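Local coordinates for lipoprotein (Mycoplasma mycoides subsp. capri, PDB 7ADK) that is probably a serine protease of the mycoplasma DUF31 family, acting on host immunoglobulin in partnership with an antibody-binding surface protein, at residues Glu603-Tyr606 against Ala607-Arg611; Asp621-Lys624 against Lys625-Leu629; Lys848-Ser851 against Glu852-Phe855. All coordinates share one frame; numbering follows the deposited sequence.

Interaction 1. Residues Glu603-Tyr606 against Ala607-Arg611; sequences EQTY and AKFDR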
ATOM      1  N   GLU B 603      24.699 -26.766 -22.328  1.00 77.42           N
ATOM      2  CA  GLU B 603      25.217 -26.755 -20.952  1.00 77.42           C
ATOM      3  C   GLU B 603      26.034 -25.500 -20.603  1.00 77.42           C
ATOM      4  O   GLU B 603      25.962 -25.001 -19.481  1.00 77.42           O
ATOM      5  CB  GLU B 603      26.025 -28.041 -20.713  1.00 77.42           C
ATOM      6  CG  GLU B 603      26.279 -28.391 -19.240  1.00 77.42           C
ATOM      7  CD  GLU B 603      24.994 -28.557 -18.420  1.00 77.42           C
ATOM      8  OE1 GLU B 603      25.030 -28.347 -17.187  1.00 77.42           O
ATOM      9  OE2 GLU B 603      23.937 -28.902 -18.988  1.00 77.42           O
ATOM     10  N   GLN B 604      26.776 -24.944 -21.560  1.00 78.56           N
ATOM     11  CA  GLN B 604      27.524 -23.709 -21.354  1.00 78.56           C
ATOM     12  C   GLN B 604      26.624 -22.473 -21.254  1.00 78.56           C
ATOM     13  O   GLN B 604      27.040 -21.477 -20.675  1.00 78.56           O
ATOM     14  CB  GLN B 604      28.626 -23.546 -22.418  1.00 78.56           C
ATOM     15  CG  GLN B 604      28.225 -22.975 -23.790  1.00 78.56           C
ATOM     16  CD  GLN B 604      27.431 -23.915 -24.690  1.00 78.56           C
ATOM     17  OE1 GLN B 604      27.112 -25.045 -24.356  1.00 78.56           O
ATOM     18  NE2 GLN B 604      27.077 -23.481 -25.872  1.00 78.56           N
ATOM     19  N   THR B 605      25.397 -22.512 -21.780  1.00 73.61           N
ATOM     20  CA  THR B 605      24.442 -21.411 -21.596  1.00 73.61           C
ATOM     21  C   THR B 605      23.794 -21.477 -20.228  1.00 73.61           C
ATOM     22  O   THR B 605      23.793 -20.479 -19.520  1.00 73.61           O
ATOM     23  CB  THR B 605      23.327 -21.395 -22.630  1.00 73.61           C
ATOM     24  OG1 THR B 605      23.837 -21.495 -23.930  1.00 73.61           O
ATOM     25  CG2 THR B 605      22.525 -20.099 -22.566  1.00 73.61           C
ATOM     26  N   TYR B 606      23.266 -22.637 -19.830  1.00 70.51           N
ATOM     27  CA  TYR B 606      22.595 -22.774 -18.539  1.00 70.51           C
ATOM     28  C   TYR B 606      23.534 -22.423 -17.382  1.00 70.51           C
ATOM     29  O   TYR B 606      23.137 -21.736 -16.446  1.00 70.51           O
ATOM     30  CB  TYR B 606      22.018 -24.189 -18.401  1.00 70.51           C
ATOM     31  CG  TYR B 606      21.122 -24.342 -17.188  1.00 70.51           C
ATOM     32  CD1 TYR B 606      19.800 -23.872 -17.242  1.00 70.51           C
ATOM     33  CD2 TYR B 606      21.633 -24.841 -15.982  1.00 70.51           C
ATOM     34  CE1 TYR B 606      19.004 -23.834 -16.087  1.00 70.51           C
ATOM     35  CE2 TYR B 606      20.851 -24.789 -14.816  1.00 70.51           C
ATOM     36  CZ  TYR B 606      19.551 -24.255 -14.865  1.00 70.51           C
ATOM     37  OH  TYR B 606      18.849 -24.110 -13.722  1.00 70.51           O
ATOM     38  N   ALA B 607      24.806 -22.821 -17.468  1.00 70.91           N
ATOM     39  CA  ALA B 607      25.804 -22.551 -16.440  1.00 70.91           C
ATOM     40  C   ALA B 607      26.039 -21.057 -16.150  1.00 70.91           C
ATOM     41  O   ALA B 607      26.570 -20.725 -15.094  1.00 70.91           O
ATOM     42  CB  ALA B 607      27.089 -23.241 -16.834  1.00 70.91           C
ATOM     43  N   LYS B 608      25.666 -20.153 -17.066  1.00 71.86           N
ATOM     44  CA  LYS B 608      25.728 -18.697 -16.883  1.00 71.86           C
ATOM     45  C   LYS B 608      24.620 -18.181 -15.958  1.00 71.86           C
ATOM     46  O   LYS B 608      24.785 -17.123 -15.373  1.00 71.86           O
ATOM     47  CB  LYS B 608      25.693 -17.978 -18.244  1.00 71.86           C
ATOM     48  CG  LYS B 608      26.906 -18.294 -19.122  1.00 71.86           C
ATOM     49  CD  LYS B 608      27.019 -17.440 -20.395  1.00 71.86           C
ATOM     50  CE  LYS B 608      25.995 -17.795 -21.480  1.00 71.86           C
ATOM     51  NZ  LYS B 608      26.074 -16.897 -22.660  1.00 71.86           N
ATOM     52  N   PHE B 609      23.524 -18.917 -15.786  1.00 69.60           N
ATOM     53  CA  PHE B 609      22.414 -18.612 -14.877  1.00 69.60           C
ATOM     54  C   PHE B 609      22.405 -19.505 -13.614  1.00 69.60           C
ATOM     55  O   PHE B 609      21.652 -19.256 -12.676  1.00 69.60           O
ATOM     56  CB  PHE B 609      21.109 -18.809 -15.654  1.00 69.60           C
ATOM     57  CG  PHE B 609      20.885 -17.938 -16.876  1.00 69.60           C
ATOM     58  CD1 PHE B 609      20.123 -16.763 -16.773  1.00 69.60           C
ATOM     59  CD2 PHE B 609      21.359 -18.342 -18.133  1.00 69.60           C
ATOM     60  CE1 PHE B 609      19.829 -16.003 -17.913  1.00 69.60           C
ATOM     61  CE2 PHE B 609      21.076 -17.572 -19.271  1.00 69.60           C
ATOM     62  CZ  PHE B 609      20.300 -16.411 -19.166  1.00 69.60           C
ATOM     63  N   ASP B 610      23.216 -20.567 -13.590  1.00 76.38           N
ATOM     64  CA  ASP B 610      23.272 -21.593 -12.549  1.00 76.38           C
ATOM     65  C   ASP B 610      23.906 -21.058 -11.246  1.00 76.38           C
ATOM     66  O   ASP B 610      25.106 -21.205 -11.012  1.00 76.38           O
ATOM     67  CB  ASP B 610      24.012 -22.809 -13.130  1.00 76.38           C
ATOM     68  CG  ASP B 610      24.039 -24.038 -12.236  1.00 76.38           C
ATOM     69  OD1 ASP B 610      23.354 -24.065 -11.197  1.00 76.38           O
ATOM     70  OD2 ASP B 610      24.730 -25.005 -12.588  1.00 76.38           O
ATOM     71  N   ARG B 611      23.113 -20.368 -10.419  1.00 75.11           N
ATOM     72  CA  ARG B 611      23.578 -19.716  -9.185  1.00 75.11           C
ATOM     73  C   ARG B 611      24.195 -20.689  -8.164  1.00 75.11           C
ATOM     74  O   ARG B 611      23.687 -21.799  -8.016  1.00 75.11           O
ATOM     75  CB  ARG B 611      22.426 -18.914  -8.551  1.00 75.11           C
ATOM     76  CG  ARG B 611      21.354 -19.766  -7.858  1.00 75.11           C
ATOM     77  CD  ARG B 611      20.204 -18.919  -7.339  1.00 75.11           C
ATOM     78  NE  ARG B 611      19.204 -19.706  -6.601  1.00 75.11           N
ATOM     79  CZ  ARG B 611      19.128 -19.860  -5.296  1.00 75.11           C
ATOM     80  NH1 ARG B 611      18.153 -20.533  -4.780  1.00 75.11           N
ATOM     81  NH2 ARG B 611      19.999 -19.354  -4.489  1.00 75.11           N
TER
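The carbonyl of Y606 points forward along the chain: Y606 O accepts F609 N at 2.9 Å and, through a weak bond bent to 121°, D610 N at 3.1 Å. T605 O takes K608 N at 3.1 Å and E603 O takes A607 N at 3.2 Å; the i+4 bond of A607 is followed by i+3 bonds at K608 and F609, and D610, with its weak i+4 bond, centres an inverse gamma turn. The closely packed part is aromatic. The F609 ring offers its edge to the helix, with T605 O in the ring plane and 3.5 Å from F609 CD2. With CG anti to the backbone N (chi1 -171°), the Y606 ring passes D610, CE2 lying 4.1 Å from D610 CB, and its OH bonds to P710 O. F697 meets both rings, nearly parallel to that of Y606. Q604, by contrast, is exposed, and the aliphatic part of K608 runs past its carbonyl, K608 CG 3.5 Å from Q604 O. K608 then bends at chi3, and its ammonium pairs with D598. E603 OE1 and D610 OD2, 5.7 Å apart, may repel weakly, which the salt bridge from E603 OE2 to K709 NZ probably eases.

Interaction 2. Residues Asp621-Lys624 against Lys625-Leu629; sequences DELK and KYNDL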
ATOM      1  N   ASP B 621      36.100 -14.425  -4.805  1.00 91.39           N
ATOM      2  CA  ASP B 621      35.117 -14.978  -5.759  1.00 91.39           C
ATOM      3  C   ASP B 621      33.705 -14.338  -5.673  1.00 91.39           C
ATOM      4  O   ASP B 621      32.680 -14.999  -5.825  1.00 91.39           O
ATOM      5  CB  ASP B 621      35.113 -16.517  -5.755  1.00 91.39           C
ATOM      6  CG  ASP B 621      34.472 -17.194  -4.544  1.00 91.39           C
ATOM      7  OD1 ASP B 621      34.181 -16.524  -3.536  1.00 91.39           O
ATOM      8  OD2 ASP B 621      34.274 -18.427  -4.602  1.00 91.39           O
ATOM      9  N   GLU B 622      33.630 -13.026  -5.437  1.00 89.13           N
ATOM     10  CA  GLU B 622      32.490 -12.249  -5.928  1.00 89.13           C
ATOM     11  C   GLU B 622      32.518 -12.198  -7.454  1.00 89.13           C
ATOM     12  O   GLU B 622      31.486 -12.337  -8.095  1.00 89.13           O
ATOM     13  CB  GLU B 622      32.538 -10.807  -5.450  1.00 89.13           C
ATOM     14  CG  GLU B 622      32.394 -10.581  -3.958  1.00 89.13           C
ATOM     15  CD  GLU B 622      32.248  -9.087  -3.676  1.00 89.13           C
ATOM     16  OE1 GLU B 622      32.987  -8.272  -4.267  1.00 89.13           O
ATOM     17  OE2 GLU B 622      31.369  -8.697  -2.889  1.00 89.13           O
ATOM     18  N   LEU B 623      33.702 -12.068  -8.062  1.00 86.07           N
ATOM     19  CA  LEU B 623      33.918 -12.425  -9.457  1.00 86.07           C
ATOM     20  C   LEU B 623      33.437 -13.873  -9.636  1.00 86.07           C
ATOM     21  O   LEU B 623      33.713 -14.715  -8.787  1.00 86.07           O
ATOM     22  CB  LEU B 623      35.412 -12.249  -9.773  1.00 86.07           C
ATOM     23  CG  LEU B 623      35.833 -12.490 -11.233  1.00 86.07           C
ATOM     24  CD1 LEU B 623      35.508 -11.321 -12.144  1.00 86.07           C
ATOM     25  CD2 LEU B 623      37.325 -12.711 -11.300  1.00 86.07           C
ATOM     26  N   LYS B 624      32.700 -14.149 -10.710  1.00 86.33           N
ATOM     27  CA  LYS B 624      31.898 -15.361 -10.966  1.00 86.33           C
ATOM     28  C   LYS B 624      30.526 -15.443 -10.276  1.00 86.33           C
ATOM     29  O   LYS B 624      29.711 -16.245 -10.707  1.00 86.33           O
ATOM     30  CB  LYS B 624      32.739 -16.659 -10.904  1.00 86.33           C
ATOM     31  CG  LYS B 624      32.584 -17.516  -9.639  1.00 86.33           C
ATOM     32  CD  LYS B 624      33.604 -18.656  -9.601  1.00 86.33           C
ATOM     33  CE  LYS B 624      33.542 -19.500  -8.324  1.00 86.33           C
ATOM     34  NZ  LYS B 624      32.283 -20.244  -8.173  1.00 86.33           N
ATOM     35  N   LYS B 625      30.203 -14.561  -9.316  1.00 80.67           N
ATOM     36  CA  LYS B 625      28.823 -14.241  -8.849  1.00 80.67           C
ATOM     37  C   LYS B 625      28.303 -12.941  -9.474  1.00 80.67           C
ATOM     38  O   LYS B 625      27.170 -12.901  -9.928  1.00 80.67           O
ATOM     39  CB  LYS B 625      28.772 -14.252  -7.307  1.00 80.67           C
ATOM     40  CG  LYS B 625      27.621 -13.496  -6.619  1.00 80.67           C
ATOM     41  CD  LYS B 625      26.208 -14.043  -6.820  1.00 80.67           C
ATOM     42  CE  LYS B 625      25.217 -13.100  -6.147  1.00 80.67           C
ATOM     43  NZ  LYS B 625      23.824 -13.535  -6.220  1.00 80.67           N
ATOM     44  N   TYR B 626      29.126 -11.905  -9.620  1.00 85.41           N
ATOM     45  CA  TYR B 626      28.809 -10.739 -10.460  1.00 85.41           C
ATOM     46  C   TYR B 626      28.530 -11.131 -11.920  1.00 85.41           C
ATOM     47  O   TYR B 626      27.628 -10.589 -12.544  1.00 85.41           O
ATOM     48  CB  TYR B 626      29.971  -9.743 -10.457  1.00 85.41           C
ATOM     49  CG  TYR B 626      30.298  -9.035  -9.158  1.00 85.41           C
ATOM     50  CD1 TYR B 626      29.313  -8.286  -8.487  1.00 85.41           C
ATOM     51  CD2 TYR B 626      31.625  -9.002  -8.694  1.00 85.41           C
ATOM     52  CE1 TYR B 626      29.653  -7.515  -7.362  1.00 85.41           C
ATOM     53  CE2 TYR B 626      31.967  -8.234  -7.566  1.00 85.41           C
ATOM     54  CZ  TYR B 626      30.980  -7.493  -6.889  1.00 85.41           C
ATOM     55  OH  TYR B 626      31.303  -6.769  -5.789  1.00 85.41           O
ATOM     56  N   ASN B 627      29.313 -12.063 -12.456  1.00 83.37           N
ATOM     57  CA  ASN B 627      29.324 -12.457 -13.863  1.00 83.37           C
ATOM     58  C   ASN B 627      28.252 -13.492 -14.233  1.00 83.37           C
ATOM     59  O   ASN B 627      28.201 -13.921 -15.385  1.00 83.37           O
ATOM     60  CB  ASN B 627      30.733 -12.940 -14.241  1.00 83.37           C
ATOM     61  CG  ASN B 627      31.837 -12.050 -13.707  1.00 83.37           C
ATOM     62  OD1 ASN B 627      32.133 -12.057 -12.521  1.00 83.37           O
ATOM     63  ND2 ASN B 627      32.458 -11.253 -14.527  1.00 83.37           N
ATOM     64  N   ASP B 628      27.400 -13.902 -13.289  1.00 74.43           N
ATOM     65  CA  ASP B 628      26.182 -14.633 -13.623  1.00 74.43           C
ATOM     66  C   ASP B 628      25.284 -13.759 -14.514  1.00 74.43           C
ATOM     67  O   ASP B 628      25.141 -12.561 -14.265  1.00 74.43           O
ATOM     68  CB  ASP B 628      25.406 -15.048 -12.364  1.00 74.43           C
ATOM     69  CG  ASP B 628      26.038 -16.124 -11.489  1.00 74.43           C
ATOM     70  OD1 ASP B 628      26.862 -16.914 -11.979  1.00 74.43           O
ATOM     71  OD2 ASP B 628      25.684 -16.215 -10.297  1.00 74.43           O
ATOM     72  N   LEU B 629      24.643 -14.349 -15.516  1.00 71.87           N
ATOM     73  CA  LEU B 629      23.481 -13.748 -16.147  1.00 71.87           C
ATOM     74  C   LEU B 629      22.306 -13.752 -15.170  1.00 71.87           C
ATOM     75  O   LEU B 629      22.204 -14.578 -14.272  1.00 71.87           O
ATOM     76  CB  LEU B 629      23.146 -14.439 -17.476  1.00 71.87           C
ATOM     77  CG  LEU B 629      23.694 -13.693 -18.698  1.00 71.87           C
ATOM     78  CD1 LEU B 629      25.212 -13.645 -18.735  1.00 71.87           C
ATOM     79  CD2 LEU B 629      23.197 -14.325 -19.981  1.00 71.87           C
TER
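The ring of Y626 and the carboxylate of E622 meet with their planes 68° apart, and the ring lies against the start of the glutamate side chain, CE2 3.4 Å from E622 CB. E622 CB and L623 N both approach this ring obliquely. The backbone beneath makes two beta turns that share K625: L623 and K624 have the dihedrals of a type II turn, K624 supplying the positive phi of 79°, and K625 to D628 is a type I turn. The first turn brings K625 N to E622 O at 2.8 Å, the donor standing above the carbonyl plane. Y626 N reaches the same oxygen at 2.8 Å, nearly along the C=O axis, so one carbonyl is gripped twice. E622, extended beyond CG, crosses the ring obliquely and brings its carboxylate to the phenol oxygen; there the Y626 hydroxyl gives OE1 a weak bond of 2.7 Å. N627 works from the second turn. Its CG lies anti to the carbonyl carbon (chi1 -44°), which swings the amide back over the first turn, where OD1 accepts K624 N at 2.8 Å. This pair of turns sits at the surface, in the long loop between helices 603-606 and 651-655. E622 and Y626 rest on Y689 of helix 688-691, with E688 also touching Y626, and K693 NZ bonds to the carbonyls of Y626 and D628. On the exposed side, the CD1 methyl of L623 lies 3.5 Å from N627 OD1.

Interaction 3. Residues Lys848-Ser851 against Glu852-Phe855; sequences KIPS and EFKF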
ATOM      1  N   LYS B 848      18.009 -11.488 -44.758  1.00 92.14           N
ATOM      2  CA  LYS B 848      18.427 -10.449 -43.806  1.00 92.14           C
ATOM      3  C   LYS B 848      18.206 -10.827 -42.337  1.00 92.14           C
ATOM      4  O   LYS B 848      18.265  -9.964 -41.466  1.00 92.14           O
ATOM      5  CB  LYS B 848      17.805  -9.093 -44.192  1.00 92.14           C
ATOM      6  CG  LYS B 848      18.079  -8.629 -45.628  1.00 92.14           C
ATOM      7  CD  LYS B 848      19.560  -8.545 -46.017  1.00 92.14           C
ATOM      8  CE  LYS B 848      19.695  -8.110 -47.471  1.00 92.14           C
ATOM      9  NZ  LYS B 848      21.096  -8.052 -47.923  1.00 92.14           N
ATOM     10  N   ILE B 849      18.009 -12.108 -42.024  1.00 88.26           N
ATOM     11  CA  ILE B 849      18.214 -12.607 -40.658  1.00 88.26           C
ATOM     12  C   ILE B 849      19.711 -12.457 -40.325  1.00 88.26           C
ATOM     13  O   ILE B 849      20.538 -12.955 -41.092  1.00 88.26           O
ATOM     14  CB  ILE B 849      17.738 -14.072 -40.499  1.00 88.26           C
ATOM     15  CG1 ILE B 849      16.215 -14.168 -40.692  1.00 88.26           C
ATOM     16  CG2 ILE B 849      18.116 -14.651 -39.136  1.00 88.26           C
ATOM     17  CD1 ILE B 849      15.652 -15.572 -40.528  1.00 88.26           C
ATOM     18  N   PRO B 850      20.099 -11.786 -39.226  1.00 85.49           N
ATOM     19  CA  PRO B 850      21.498 -11.714 -38.817  1.00 85.49           C
ATOM     20  C   PRO B 850      21.991 -13.095 -38.384  1.00 85.49           C
ATOM     21  O   PRO B 850      21.256 -13.844 -37.742  1.00 85.49           O
ATOM     22  CB  PRO B 850      21.555 -10.676 -37.697  1.00 85.49           C
ATOM     23  CG  PRO B 850      20.129 -10.520 -37.204  1.00 85.49           C
ATOM     24  CD  PRO B 850      19.242 -11.066 -38.305  1.00 85.49           C
ATOM     25  N   SER B 851      23.221 -13.481 -38.717  1.00 87.95           N
ATOM     26  CA  SER B 851      23.677 -14.880 -38.618  1.00 87.95           C
ATOM     27  C   SER B 851      23.649 -15.476 -37.201  1.00 87.95           C
ATOM     28  O   SER B 851      23.604 -16.691 -37.041  1.00 87.95           O
ATOM     29  CB  SER B 851      25.071 -15.011 -39.233  1.00 87.95           C
ATOM     30  OG  SER B 851      25.990 -14.181 -38.559  1.00 87.95           O
ATOM     31  N   GLU B 852      23.579 -14.645 -36.169  1.00 85.12           N
ATOM     32  CA  GLU B 852      23.315 -15.005 -34.772  1.00 85.12           C
ATOM     33  C   GLU B 852      22.026 -15.827 -34.567  1.00 85.12           C
ATOM     34  O   GLU B 852      21.999 -16.712 -33.711  1.00 85.12           O
ATOM     35  CB  GLU B 852      23.274 -13.693 -33.976  1.00 85.12           C
ATOM     36  CG  GLU B 852      22.763 -13.833 -32.543  1.00 85.12           C
ATOM     37  CD  GLU B 852      22.903 -12.561 -31.695  1.00 85.12           C
ATOM     38  OE1 GLU B 852      23.540 -11.577 -32.115  1.00 85.12           O
ATOM     39  OE2 GLU B 852      22.410 -12.562 -30.554  1.00 85.12           O
ATOM     40  N   PHE B 853      20.968 -15.568 -35.341  1.00 77.30           N
ATOM     41  CA  PHE B 853      19.649 -16.192 -35.175  1.00 77.30           C
ATOM     42  C   PHE B 853      19.355 -17.358 -36.124  1.00 77.30           C
ATOM     43  O   PHE B 853      18.276 -17.953 -36.037  1.00 77.30           O
ATOM     44  CB  PHE B 853      18.567 -15.114 -35.215  1.00 77.30           C
ATOM     45  CG  PHE B 853      18.580 -14.203 -34.008  1.00 77.30           C
ATOM     46  CD1 PHE B 853      17.957 -14.596 -32.815  1.00 77.30           C
ATOM     47  CD2 PHE B 853      19.236 -12.972 -34.064  1.00 77.30           C
ATOM     48  CE1 PHE B 853      17.964 -13.745 -31.703  1.00 77.30           C
ATOM     49  CE2 PHE B 853      19.240 -12.113 -32.959  1.00 77.30           C
ATOM     50  CZ  PHE B 853      18.595 -12.499 -31.780  1.00 77.30           C
ATOM     51  N   LYS B 854      20.294 -17.748 -36.989  1.00 85.08           N
ATOM     52  CA  LYS B 854      20.214 -19.007 -37.748  1.00 85.08           C
ATOM     53  C   LYS B 854      20.345 -20.226 -36.823  1.00 85.08           C
ATOM     54  O   LYS B 854      20.690 -20.094 -35.657  1.00 85.08           O
ATOM     55  CB  LYS B 854      21.277 -19.037 -38.850  1.00 85.08           C
ATOM     56  CG  LYS B 854      21.036 -17.995 -39.947  1.00 85.08           C
ATOM     57  CD  LYS B 854      22.162 -18.080 -40.984  1.00 85.08           C
ATOM     58  CE  LYS B 854      22.141 -16.925 -41.987  1.00 85.08           C
ATOM     59  NZ  LYS B 854      21.088 -17.018 -42.971  1.00 85.08           N
ATOM     60  N   PHE B 855      20.059 -21.415 -37.330  1.00 89.52           N
ATOM     61  CA  PHE B 855      20.174 -22.689 -36.617  1.00 89.52           C
ATOM     62  C   PHE B 855      21.050 -23.685 -37.388  1.00 89.52           C
ATOM     63  O   PHE B 855      21.122 -23.636 -38.615  1.00 89.52           O
ATOM     64  CB  PHE B 855      18.792 -23.306 -36.410  1.00 89.52           C
ATOM     65  CG  PHE B 855      17.850 -22.621 -35.453  1.00 89.52           C
ATOM     66  CD1 PHE B 855      17.931 -22.877 -34.076  1.00 89.52           C
ATOM     67  CD2 PHE B 855      16.821 -21.806 -35.944  1.00 89.52           C
ATOM     68  CE1 PHE B 855      16.987 -22.327 -33.199  1.00 89.52           C
ATOM     69  CE2 PHE B 855      15.877 -21.259 -35.071  1.00 89.52           C
ATOM     70  CZ  PHE B 855      15.959 -21.524 -33.701  1.00 89.52           C
TER
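P850 O receives F853 N in a nearly straight bond, 3.0 Å long with an N-H...O angle of 171° and the donor tilted 25° from the carbonyl plane. The next pair is looser: K854 N approaches S851 O at 3.5 Å, a weak bond. Around this backbone link lie three hydrocarbon contacts to F853. The CG2 methyl of I849, set anti to its own backbone N, meets F853 CB at 4.0 Å, the two side chains crossing at about a right angle. The pyrrolidine ring of P850 comes to the edge of the phenyl ring, CG 4.1 Å from F853 CD2. Within the second segment, CG of E852 lies over one face of that ring, 3.9 Å above its plane and offset toward the perimeter. The backbone is that of two overlapping beta turns, with S851 and E852 at the corners of the first and E852 and F853 at those of the second; the chain then straightens from K854 onward. These turns belong to the C-terminal loop after strand 836-837, and they lie against the mixed sheet. The F853 ring stacks with Y812, which P850 also touches, and it packs on D809 of strand 807-809. R790, on the neighbouring strand 783-792, donates to F853 O and makes a cation-pi contact with F855. S597 OG bonds to E852 OE2, and E852 O accepts from ND2 of N861, the last residue of the chain.

Along the chain the three contacts come in series, none nested in or crossing another, and each tightens a local turn. The loop after helix 603-606 leaves interaction 1, passes through the turns of interaction 2 and comes back: K608 O lies 2.8 Å from L629 N, a probable hydrogen bond, and L629 packs on F609, closing the excursion between them. Interaction 2 adds helix 688-691 to this unit. Interaction 3 belongs to the C-terminal loop, its centre about 23 Å from that of interaction 1, and rests on strands 783-792 and 807-809 of the mixed sheet. The run 597-599 links the two indirectly: S597 holds E852, while D598 and S599 hold K608 and T605.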